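Local coordinates for protein endoglucanase (PDB 1VHO) that probably acts as a metal-dependent aminopeptidase of the M42 family, whose members bind two divalent metal cations per subunit, at residues A[61-73]-A[169-183]. Sequence-based numbering, arbitrary orientation.
Sequences KLAFFAHVDEIGF and KALDNRASCGVLVKV
Arg174 reaches from the first turn of helix 171-183 to the loop after strand 61-67 and grips Val68 O side-on: NE lies 2.8 Å and NH2 2.9 Å from that oxygen, which sits in the guanidinium plane. A bend at chi2 (-72°) brings the guanidinium edge to Val68 O and Glu70 OE2, the latter met by NH2 at 2.8 Å on the anti side, 30° out of the carboxylate plane. Lys169 NZ takes the syn lone pair of Glu70 OE1 at 2.8 Å, joining a buried salt-bridge network that it extends to Asp18; Gly19 N also donates to Glu70 OE2. A leucine in place of Arg174 would probably leave Val68 O without either of its two arginine donors and Glu70 short of one positive partner. Asn173 ND2 donates to Asp69 O (2.8 Å) from above the carbonyl plane, while a water links that oxygen to Asp172 OD1. Asn173 OD1 rests against His67 CB and also accepts from Arg281. His67 and Asp172 are predicted zinc ligands, and the bonds fasten the loop just after His67 to the first turn of the helix that carries Asp172; in this crystal His67 NE2 bonds to Asp287. Farther along, Leu180 fits CD1 against Ala66 CB (3.6 Å) and CD2 against Phe64 CB (3.7 Å). The axes of 171-183 and strand 61-67 run roughly antiparallel, at 149°; helix 171-187 also touches strands 195-201 and 222-229, with helix 7-16 packed against it.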
ATOM      1  N   LYS A  61     -24.150   0.890   3.430  1.00 28.22           N
ATOM      2  CA  LYS A  61     -22.879   0.231   3.209  1.00 27.12           C
ATOM      3  C   LYS A  61     -21.765   1.258   2.951  1.00 25.30           C
ATOM      4  O   LYS A  61     -21.864   2.114   2.089  1.00 22.60           O
ATOM      5  CB  LYS A  61     -22.992  -0.690   1.977  1.00 30.06           C
ATOM      6  CG  LYS A  61     -24.129  -1.699   2.039  1.00 31.26           C
ATOM      7  CD  LYS A  61     -24.273  -2.407   0.697  1.00 37.30           C
ATOM      8  CE  LYS A  61     -25.247  -3.583   0.793  1.00 41.73           C
ATOM      9  NZ  LYS A  61     -24.971  -4.389   2.024  1.00 45.62           N
ATOM     10  N   LEU A  62     -20.728   1.118   3.754  1.00 22.99           N
ATOM     11  CA  LEU A  62     -19.542   1.996   3.690  1.00 21.26           C
ATOM     12  C   LEU A  62     -18.389   1.100   3.223  1.00 20.28           C
ATOM     13  O   LEU A  62     -18.217   0.018   3.818  1.00 21.07           O
ATOM     14  CB  LEU A  62     -19.300   2.441   5.122  1.00 22.87           C
ATOM     15  CG  LEU A  62     -18.187   3.366   5.521  1.00 28.20           C
ATOM     16  CD1 LEU A  62     -18.092   4.603   4.628  1.00 29.58           C
ATOM     17  CD2 LEU A  62     -18.390   3.796   6.991  1.00 26.95           C
ATOM     18  N   ALA A  63     -17.625   1.529   2.253  1.00 20.92           N
ATOM     19  CA  ALA A  63     -16.497   0.750   1.755  1.00 19.37           C
ATOM     20  C   ALA A  63     -15.206   1.547   1.932  1.00 18.61           C
ATOM     21  O   ALA A  63     -15.161   2.743   1.587  1.00 21.00           O
ATOM     22  CB  ALA A  63     -16.683   0.388   0.283  1.00 17.21           C
ATOM     23  N   PHE A  64     -14.169   0.900   2.401  1.00 16.88           N
ATOM     24  CA  PHE A  64     -12.851   1.495   2.621  1.00 14.43           C
ATOM     25  C   PHE A  64     -11.898   0.729   1.678  1.00 17.31           C
ATOM     26  O   PHE A  64     -12.000  -0.515   1.671  1.00 17.66           O
ATOM     27  CB  PHE A  64     -12.372   1.387   4.052  1.00 17.09           C
ATOM     28  CG  PHE A  64     -13.239   2.040   5.098  1.00 18.49           C
ATOM     29  CD1 PHE A  64     -13.852   3.261   4.863  1.00 21.29           C
ATOM     30  CD2 PHE A  64     -13.472   1.416   6.307  1.00 22.08           C
ATOM     31  CE1 PHE A  64     -14.681   3.833   5.825  1.00 24.31           C
ATOM     32  CE2 PHE A  64     -14.257   2.003   7.291  1.00 23.80           C
ATOM     33  CZ  PHE A  64     -14.865   3.217   7.050  1.00 21.18           C
ATOM     34  N   PHE A  65     -11.016   1.413   0.969  1.00 15.02           N
ATOM     35  CA  PHE A  65     -10.186   0.709  -0.012  1.00 15.41           C
ATOM     36  C   PHE A  65      -8.691   0.994   0.152  1.00 14.40           C
ATOM     37  O   PHE A  65      -8.307   2.163   0.332  1.00 14.08           O
ATOM     38  CB  PHE A  65     -10.576   1.244  -1.425  1.00 19.45           C
ATOM     39  CG  PHE A  65     -11.992   0.950  -1.878  1.00 19.15           C
ATOM     40  CD1 PHE A  65     -13.019   1.866  -1.588  1.00 19.30           C
ATOM     41  CD2 PHE A  65     -12.294  -0.196  -2.552  1.00 18.19           C
ATOM     42  CE1 PHE A  65     -14.312   1.579  -2.005  1.00 20.24           C
ATOM     43  CE2 PHE A  65     -13.590  -0.484  -2.984  1.00 21.31           C
ATOM     44  CZ  PHE A  65     -14.607   0.426  -2.694  1.00 21.59           C
ATOM     45  N   ALA A  66      -7.845   0.006  -0.134  1.00 14.31           N
ATOM     46  CA  ALA A  66      -6.381   0.211  -0.074  1.00 15.23           C
ATOM     47  C   ALA A  66      -5.688  -0.710  -1.089  1.00 17.87           C
ATOM     48  O   ALA A  66      -6.234  -1.788  -1.371  1.00 17.65           O
ATOM     49  CB  ALA A  66      -5.867  -0.104   1.332  1.00 14.33           C
ATOM     50  N   HIS A  67      -4.595  -0.263  -1.684  1.00 17.71           N
ATOM     51  CA  HIS A  67      -3.839  -1.130  -2.606  1.00 19.88           C
ATOM     52  C   HIS A  67      -2.918  -2.022  -1.740  1.00 21.44           C
ATOM     53  O   HIS A  67      -2.577  -1.640  -0.603  1.00 18.37           O
ATOM     54  CB  HIS A  67      -2.938  -0.289  -3.512  1.00 19.34           C
ATOM     55  CG  HIS A  67      -3.610   0.651  -4.444  1.00 23.61           C
ATOM     56  ND1 HIS A  67      -4.064   0.252  -5.693  1.00 26.53           N
ATOM     57  CD2 HIS A  67      -3.895   1.982  -4.335  1.00 24.08           C
ATOM     58  CE1 HIS A  67      -4.594   1.285  -6.313  1.00 26.84           C
ATOM     59  NE2 HIS A  67      -4.497   2.338  -5.517  1.00 31.17           N
ATOM     60  N   VAL A  68      -2.402  -3.119  -2.294  1.00 19.48           N
ATOM     61  CA  VAL A  68      -1.565  -4.003  -1.476  1.00 20.00           C
ATOM     62  C   VAL A  68      -0.196  -4.299  -2.072  1.00 17.69           C
ATOM     63  O   VAL A  68       0.667  -4.783  -1.312  1.00 17.18           O
ATOM     64  CB  VAL A  68      -2.207  -5.375  -1.183  1.00 21.40           C
ATOM     65  CG1 VAL A  68      -3.595  -5.279  -0.546  1.00 23.20           C
ATOM     66  CG2 VAL A  68      -2.310  -6.228  -2.432  1.00 26.00           C
ATOM     67  N   ASP A  69      -0.010  -4.064  -3.380  1.00 16.95           N
ATOM     68  CA  ASP A  69       1.258  -4.434  -3.999  1.00 17.80           C
ATOM     69  C   ASP A  69       2.425  -3.539  -3.724  1.00 18.19           C
ATOM     70  O   ASP A  69       2.391  -2.494  -3.033  1.00 17.34           O
ATOM     71  CB  ASP A  69       1.049  -4.617  -5.541  1.00 17.38           C
ATOM     72  CG  ASP A  69       0.860  -3.309  -6.288  1.00 24.99           C
ATOM     73  OD1 ASP A  69       0.568  -2.274  -5.644  1.00 27.47           O
ATOM     74  OD2 ASP A  69       0.966  -3.230  -7.533  1.00 21.83           O
ATOM     75  N   GLU A  70       3.573  -3.951  -4.266  1.00 16.14           N
ATOM     76  CA  GLU A  70       4.817  -3.205  -4.180  1.00 16.04           C
ATOM     77  C   GLU A  70       5.560  -3.370  -5.510  1.00 17.14           C
ATOM     78  O   GLU A  70       5.239  -4.267  -6.300  1.00 17.45           O
ATOM     79  CB  GLU A  70       5.755  -3.695  -3.065  1.00 12.17           C
ATOM     80  CG  GLU A  70       6.212  -5.182  -3.293  1.00 13.86           C
ATOM     81  CD  GLU A  70       6.795  -5.702  -1.972  1.00 15.89           C
ATOM     82  OE1 GLU A  70       8.003  -5.471  -1.703  1.00 15.19           O
ATOM     83  OE2 GLU A  70       6.071  -6.317  -1.176  1.00 13.82           O
ATOM     84  N   ILE A  71       6.592  -2.589  -5.698  1.00 17.44           N
ATOM     85  CA  ILE A  71       7.343  -2.708  -6.948  1.00 20.07           C
ATOM     86  C   ILE A  71       8.123  -4.018  -6.949  1.00 19.25           C
ATOM     87  O   ILE A  71       8.509  -4.626  -5.941  1.00 16.41           O
ATOM     88  CB  ILE A  71       8.266  -1.514  -7.176  1.00 26.88           C
ATOM     89  CG1 ILE A  71       9.391  -1.482  -6.167  1.00 26.96           C
ATOM     90  CG2 ILE A  71       7.456  -0.204  -7.145  1.00 26.97           C
ATOM     91  CD1 ILE A  71      10.753  -1.633  -6.844  1.00 33.09           C
ATOM     92  N   GLY A  72       8.320  -4.480  -8.184  1.00 16.67           N
ATOM     93  CA  GLY A  72       9.061  -5.719  -8.373  1.00 19.16           C
ATOM     94  C   GLY A  72       9.715  -5.661  -9.777  1.00 19.14           C
ATOM     95  O   GLY A  72       9.427  -4.748 -10.585  1.00 20.20           O
ATOM     96  N   PHE A  73      10.585  -6.608  -9.991  1.00 17.03           N
ATOM     97  CA  PHE A  73      11.302  -6.738 -11.269  1.00 16.19           C
ATOM     98  C   PHE A  73      11.289  -8.211 -11.685  1.00 17.22           C
ATOM     99  O   PHE A  73      11.198  -9.117 -10.854  1.00 16.97           O
ATOM    100  CB  PHE A  73      12.809  -6.362 -11.106  1.00 15.82           C
ATOM    101  CG  PHE A  73      13.059  -5.007 -10.537  1.00 19.20           C
ATOM    102  CD1 PHE A  73      13.176  -3.896 -11.334  1.00 22.26           C
ATOM    103  CD2 PHE A  73      13.198  -4.856  -9.154  1.00 21.70           C
ATOM    104  CE1 PHE A  73      13.405  -2.627 -10.790  1.00 27.31           C
ATOM    105  CE2 PHE A  73      13.390  -3.593  -8.610  1.00 26.58           C
ATOM    106  CZ  PHE A  73      13.526  -2.478  -9.416  1.00 25.02           C
ATOM    107  N   LYS A 169      10.291  -0.711   3.197  1.00 10.95           N
ATOM    108  CA  LYS A 169       9.830  -0.677   1.817  1.00 12.20           C
ATOM    109  C   LYS A 169       8.299  -0.757   1.761  1.00 12.65           C
ATOM    110  O   LYS A 169       7.674  -1.321   2.679  1.00 14.20           O
ATOM    111  CB  LYS A 169      10.384  -1.854   0.975  1.00 12.44           C
ATOM    112  CG  LYS A 169       9.977  -3.256   1.581  1.00 13.58           C
ATOM    113  CD  LYS A 169      10.476  -4.325   0.592  1.00 13.47           C
ATOM    114  CE  LYS A 169      10.179  -5.760   1.066  1.00 10.85           C
ATOM    115  NZ  LYS A 169       8.764  -6.164   0.911  1.00 10.47           N
ATOM    116  N   ALA A 170       7.775  -0.373   0.608  1.00 13.07           N
ATOM    117  CA  ALA A 170       6.335  -0.532   0.329  1.00 13.53           C
ATOM    118  C   ALA A 170       5.342   0.042   1.302  1.00 12.45           C
ATOM    119  O   ALA A 170       4.122  -0.253   1.155  1.00 12.56           O
ATOM    120  CB  ALA A 170       6.017  -2.045   0.184  1.00 14.03           C
ATOM    121  N   LEU A 171       5.735   1.007   2.136  1.00 11.88           N
ATOM    122  CA  LEU A 171       4.729   1.624   3.015  1.00 13.42           C
ATOM    123  C   LEU A 171       3.745   2.462   2.263  1.00 13.91           C
ATOM    124  O   LEU A 171       2.628   2.720   2.734  1.00 14.21           O
ATOM    125  CB  LEU A 171       5.444   2.369   4.164  1.00 13.88           C
ATOM    126  CG  LEU A 171       6.178   1.476   5.148  1.00 15.24           C
ATOM    127  CD1 LEU A 171       7.183   2.264   5.993  1.00 16.96           C
ATOM    128  CD2 LEU A 171       5.226   0.738   6.092  1.00 14.89           C
ATOM    129  N   ASP A 172       4.052   2.937   1.024  1.00 15.32           N
ATOM    130  CA  ASP A 172       3.109   3.712   0.257  1.00 16.62           C
ATOM    131  C   ASP A 172       1.794   2.952   0.061  1.00 16.80           C
ATOM    132  O   ASP A 172       0.788   3.590  -0.257  1.00 13.65           O
ATOM    133  CB  ASP A 172       3.698   4.248  -1.055  1.00 19.11           C
ATOM    134  CG  ASP A 172       4.339   3.122  -1.866  1.00 19.87           C
ATOM    135  OD1 ASP A 172       3.624   2.188  -2.252  1.00 19.14           O
ATOM    136  OD2 ASP A 172       5.563   3.137  -2.056  1.00 20.48           O
ATOM    137  N   ASN A 173       1.802   1.603   0.134  1.00 13.40           N
ATOM    138  CA  ASN A 173       0.547   0.871   0.111  1.00 14.34           C
ATOM    139  C   ASN A 173       0.327   0.151   1.458  1.00 14.79           C
ATOM    140  O   ASN A 173      -0.785   0.062   1.991  1.00 13.68           O
ATOM    141  CB  ASN A 173       0.541  -0.221  -0.993  1.00 14.32           C
ATOM    142  CG  ASN A 173       0.346   0.406  -2.363  1.00 20.72           C
ATOM    143  OD1 ASN A 173      -0.252   1.495  -2.451  1.00 17.91           O
ATOM    144  ND2 ASN A 173       0.688  -0.312  -3.434  1.00 14.53           N
ATOM    145  N   ARG A 174       1.412  -0.374   2.042  1.00 12.51           N
ATOM    146  CA  ARG A 174       1.282  -1.171   3.280  1.00 14.02           C
ATOM    147  C   ARG A 174       0.830  -0.352   4.501  1.00 14.68           C
ATOM    148  O   ARG A 174       0.120  -0.900   5.362  1.00 14.29           O
ATOM    149  CB  ARG A 174       2.519  -1.979   3.567  1.00 11.56           C
ATOM    150  CG  ARG A 174       2.954  -2.978   2.466  1.00 12.43           C
ATOM    151  CD  ARG A 174       2.022  -4.205   2.372  1.00 11.65           C
ATOM    152  NE  ARG A 174       2.241  -4.796   1.044  1.00 14.15           N
ATOM    153  CZ  ARG A 174       3.337  -5.388   0.599  1.00 14.98           C
ATOM    154  NH1 ARG A 174       4.417  -5.567   1.368  1.00 10.18           N
ATOM    155  NH2 ARG A 174       3.355  -5.725  -0.718  1.00 15.43           N
ATOM    156  N   ALA A 175       1.147   0.941   4.551  1.00 14.03           N
ATOM    157  CA  ALA A 175       0.657   1.727   5.711  1.00 14.93           C
ATOM    158  C   ALA A 175      -0.859   1.797   5.637  1.00 15.95           C
ATOM    159  O   ALA A 175      -1.512   1.669   6.682  1.00 15.25           O
ATOM    160  CB  ALA A 175       1.238   3.141   5.681  1.00 15.50           C
ATOM    161  N   SER A 176      -1.436   1.913   4.437  1.00 13.27           N
ATOM    162  CA  SER A 176      -2.882   1.953   4.270  1.00 14.66           C
ATOM    163  C   SER A 176      -3.540   0.613   4.617  1.00 15.13           C
ATOM    164  O   SER A 176      -4.643   0.569   5.188  1.00 14.20           O
ATOM    165  CB  SER A 176      -3.235   2.326   2.819  1.00 13.80           C
ATOM    166  OG  SER A 176      -2.783   3.679   2.545  1.00 18.09           O
ATOM    167  N   CYS A 177      -2.878  -0.489   4.272  1.00 13.82           N
ATOM    168  CA  CYS A 177      -3.342  -1.814   4.650  1.00 14.48           C
ATOM    169  C   CYS A 177      -3.385  -1.835   6.202  1.00 13.70           C
ATOM    170  O   CYS A 177      -4.389  -2.317   6.725  1.00 13.79           O
ATOM    171  CB  CYS A 177      -2.346  -2.936   4.198  1.00 15.25           C
ATOM    172  SG  CYS A 177      -2.455  -3.116   2.364  1.00 14.28           S
ATOM    173  N   GLY A 178      -2.387  -1.332   6.860  1.00 13.99           N
ATOM    174  CA  GLY A 178      -2.289  -1.274   8.330  1.00 15.94           C
ATOM    175  C   GLY A 178      -3.496  -0.458   8.888  1.00 16.74           C
ATOM    176  O   GLY A 178      -4.127  -0.856   9.859  1.00 14.87           O
ATOM    177  N   VAL A 179      -3.802   0.679   8.264  1.00 15.72           N
ATOM    178  CA  VAL A 179      -4.951   1.490   8.735  1.00 15.38           C
ATOM    179  C   VAL A 179      -6.231   0.646   8.692  1.00 17.11           C
ATOM    180  O   VAL A 179      -7.001   0.553   9.652  1.00 15.31           O
ATOM    181  CB  VAL A 179      -5.211   2.694   7.785  1.00 12.46           C
ATOM    182  CG1 VAL A 179      -6.579   3.365   8.173  1.00 12.32           C
ATOM    183  CG2 VAL A 179      -4.104   3.711   7.816  1.00 13.80           C
ATOM    184  N   LEU A 180      -6.442  -0.063   7.564  1.00 15.36           N
ATOM    185  CA  LEU A 180      -7.690  -0.834   7.440  1.00 15.91           C
ATOM    186  C   LEU A 180      -7.748  -2.008   8.394  1.00 17.16           C
ATOM    187  O   LEU A 180      -8.856  -2.352   8.881  1.00 16.33           O
ATOM    188  CB  LEU A 180      -7.933  -1.202   5.973  1.00 17.89           C
ATOM    189  CG  LEU A 180      -8.047   0.033   5.032  1.00 18.11           C
ATOM    190  CD1 LEU A 180      -8.552  -0.432   3.671  1.00 18.09           C
ATOM    191  CD2 LEU A 180      -9.049   1.046   5.631  1.00 17.78           C
ATOM    192  N   VAL A 181      -6.585  -2.613   8.670  1.00 16.84           N
ATOM    193  CA  VAL A 181      -6.591  -3.729   9.669  1.00 17.60           C
ATOM    194  C   VAL A 181      -6.983  -3.150  11.033  1.00 17.48           C
ATOM    195  O   VAL A 181      -7.842  -3.746  11.744  1.00 17.15           O
ATOM    196  CB  VAL A 181      -5.190  -4.372   9.744  1.00 15.77           C
ATOM    197  CG1 VAL A 181      -5.090  -5.292  10.980  1.00 16.19           C
ATOM    198  CG2 VAL A 181      -4.952  -5.205   8.473  1.00 14.51           C
ATOM    199  N   LYS A 182      -6.410  -2.001  11.379  1.00 15.90           N
ATOM    200  CA  LYS A 182      -6.717  -1.357  12.683  1.00 16.47           C
ATOM    201  C   LYS A 182      -8.176  -0.906  12.739  1.00 16.96           C
ATOM    202  O   LYS A 182      -8.806  -0.956  13.816  1.00 16.34           O
ATOM    203  CB  LYS A 182      -5.754  -0.216  12.975  1.00 17.20           C
ATOM    204  CG  LYS A 182      -4.299  -0.654  13.234  1.00 21.30           C
ATOM    205  CD  LYS A 182      -4.141  -1.540  14.469  1.00 26.03           C
ATOM    206  CE  LYS A 182      -4.239  -0.759  15.757  1.00 27.51           C
ATOM    207  NZ  LYS A 182      -3.993  -1.605  16.945  1.00 28.23           N
ATOM    208  N   VAL A 183      -8.742  -0.428  11.632  1.00 14.37           N
ATOM    209  CA  VAL A 183     -10.174  -0.047  11.679  1.00 17.56           C
ATOM    210  C   VAL A 183     -11.025  -1.247  12.140  1.00 17.77           C
ATOM    211  O   VAL A 183     -11.937  -1.125  12.959  1.00 16.88           O
ATOM    212  CB  VAL A 183     -10.671   0.352  10.280  1.00 17.65           C
ATOM    213  CG1 VAL A 183     -12.194   0.543  10.233  1.00 18.98           C
ATOM    214  CG2 VAL A 183     -10.002   1.648   9.831  1.00 19.92           C
TER
HETATM  215  O   HOH W   1       4.261  -0.413  -2.342  1.00 17.97           O